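Local coordinates for protein sensor histidine kinase (Clostridium perfringens, PDB 4ONX) that binds zinc between two subunits and is a sensor histidine kinase whose cache-type sensor domain probably detects an extracellular signal, at residues 68-71 with 72-76. Numbering follows the deposited sequence.
Sequences YTKH and FIEAI. With ZN (zinc ion), chain O.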
loop_
_atom_site.group_PDB
_atom_site.type_symbol
_atom_site.label_atom_id
_atom_site.label_comp_id
_atom_site.label_asym_id
_atom_site.label_seq_id
_atom_site.Cartn_x
_atom_site.Cartn_y
_atom_site.Cartn_z
ATOM N N TYR E 68 10.515 3.892 -5.980
ATOM C CA TYR E 68 11.724 4.551 -5.492
ATOM C C TYR E 68 11.929 5.935 -6.100
ATOM O O TYR E 68 12.360 6.862 -5.413
ATOM C CB TYR E 68 12.954 3.678 -5.766
ATOM C CG TYR E 68 14.262 4.338 -5.377
ATOM C CD1 TYR E 68 14.719 4.280 -4.082
ATOM C CD2 TYR E 68 15.033 5.008 -6.312
ATOM C CE1 TYR E 68 15.910 4.869 -3.719
ATOM C CE2 TYR E 68 16.227 5.602 -5.961
ATOM C CZ TYR E 68 16.659 5.530 -4.654
ATOM O OH TYR E 68 17.844 6.113 -4.263
ATOM N N THR E 69 11.624 6.067 -7.383
ATOM C CA THR E 69 11.814 7.332 -8.078
ATOM C C THR E 69 10.841 8.416 -7.622
ATOM O O THR E 69 11.102 9.608 -7.796
ATOM C CB THR E 69 11.626 7.184 -9.600
ATOM O OG1 THR E 69 10.280 6.789 -9.882
ATOM C CG2 THR E 69 12.605 6.170 -10.182
ATOM N N LYS E 70 9.727 8.005 -7.035
ATOM C CA LYS E 70 8.695 8.941 -6.602
ATOM C C LYS E 70 9.183 9.888 -5.493
ATOM O O LYS E 70 8.760 11.037 -5.424
ATOM C CB LYS E 70 7.453 8.148 -6.171
ATOM C CG LYS E 70 6.178 8.950 -5.929
ATOM C CD LYS E 70 4.998 7.996 -5.747
ATOM C CE LYS E 70 3.663 8.710 -5.412
ATOM N NZ LYS E 70 3.511 9.054 -3.964
ATOM N N HIS E 71 10.102 9.419 -4.653
ATOM C CA HIS E 71 10.617 10.241 -3.558
ATOM C C HIS E 71 11.263 11.536 -4.007
ATOM O O HIS E 71 11.209 12.549 -3.302
ATOM C CB HIS E 71 11.671 9.475 -2.772
ATOM C CG HIS E 71 11.145 8.255 -2.122
ATOM N ND1 HIS E 71 10.577 8.272 -0.870
ATOM C CD2 HIS E 71 11.079 6.976 -2.554
ATOM C CE1 HIS E 71 10.189 7.049 -0.554
ATOM N NE2 HIS E 71 10.488 6.248 -1.559
ATOM N N PHE E 72 11.900 11.491 -5.168
ATOM C CA PHE E 72 12.634 12.639 -5.654
ATOM C C PHE E 72 11.711 13.752 -6.105
ATOM O O PHE E 72 11.983 14.927 -5.858
ATOM C CB PHE E 72 13.633 12.192 -6.712
ATOM C CG PHE E 72 14.626 11.217 -6.182
ATOM C CD1 PHE E 72 15.755 11.660 -5.532
ATOM C CD2 PHE E 72 14.391 9.850 -6.264
ATOM C CE1 PHE E 72 16.657 10.763 -4.992
ATOM C CE2 PHE E 72 15.292 8.947 -5.733
ATOM C CZ PHE E 72 16.428 9.407 -5.089
ATOM N N ILE E 73 10.608 13.382 -6.726
ATOM C CA ILE E 73 9.629 14.371 -7.138
ATOM C C ILE E 73 9.038 15.031 -5.887
ATOM O O ILE E 73 9.067 16.245 -5.742
ATOM C CB ILE E 73 8.475 13.732 -7.917
ATOM C CG1 ILE E 73 8.987 12.987 -9.149
ATOM C CG2 ILE E 73 7.471 14.789 -8.316
ATOM C CD1 ILE E 73 9.694 13.850 -10.170
ATOM N N GLU E 74 8.558 14.196 -4.966
ATOM C CA GLU E 74 7.929 14.638 -3.712
ATOM C C GLU E 74 8.792 15.527 -2.835
ATOM O O GLU E 74 8.361 16.588 -2.398
ATOM C CB GLU E 74 7.568 13.419 -2.851
ATOM C CG GLU E 74 6.535 12.474 -3.436
ATOM C CD GLU E 74 6.366 11.199 -2.615
ATOM O OE1 GLU E 74 7.159 10.967 -1.674
ATOM O OE2 GLU E 74 5.454 10.402 -2.932
ATOM N N ALA E 75 10.010 15.071 -2.564
ATOM C CA ALA E 75 10.905 15.758 -1.635
ATOM C C ALA E 75 11.819 16.830 -2.210
ATOM O O ALA E 75 12.374 17.613 -1.448
ATOM C CB ALA E 75 11.742 14.723 -0.890
ATOM N N ILE E 76 12.014 16.858 -3.523
ATOM C CA ILE E 76 12.897 17.860 -4.122
ATOM C C ILE E 76 12.054 18.801 -4.947
ATOM O O ILE E 76 11.478 18.411 -5.953
ATOM C CB ILE E 76 13.998 17.218 -4.986
ATOM C CG1 ILE E 76 14.696 16.108 -4.198
ATOM C CG2 ILE E 76 15.005 18.270 -5.429
ATOM C CD1 ILE E 76 15.685 15.296 -5.004
HETATM ZN ZN ZN O . 9.750 4.272 -1.388
#
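Phe-72 turns its edge to the face of Tyr-68 one helical turn earlier, an offset edge-to-face pair with centroids 5.4 Å apart and planes at 64°. The nearest atoms are CE2 of Tyr-68 and CE2 of Phe-72, at 3.5 Å. Tyr-68 projects outward from the helix, CG anti to the backbone N (chi1 176°), and Phe-72 leans back toward the start of the helix to meet it.

On another side of the helix Lys-70 and Glu-74 form an i to i+4 salt bridge, NZ of Lys-70 lying 2.6 Å from OE2 of Glu-74. The lysine chain is extended as far as CE and bends only at its last torsion (chi4 -82°), which brings the ammonium onto the carboxylate. N of Glu-74 also donates to O of Lys-70 at 3.2 Å. The other carboxylate oxygen, OE1, pairs with Arg-64 of the second subunit.

NE2 of His-71 binds the zinc ion at 2.1 Å; Glu-67 and the same two residues of the second subunit complete the site, so the metal bridges the two. Helix 63-75 ends here, with Phe-72 packed against helix 33-47 and Ile-73 lying on strands 81-86 and 90-95 of the antiparallel sheet.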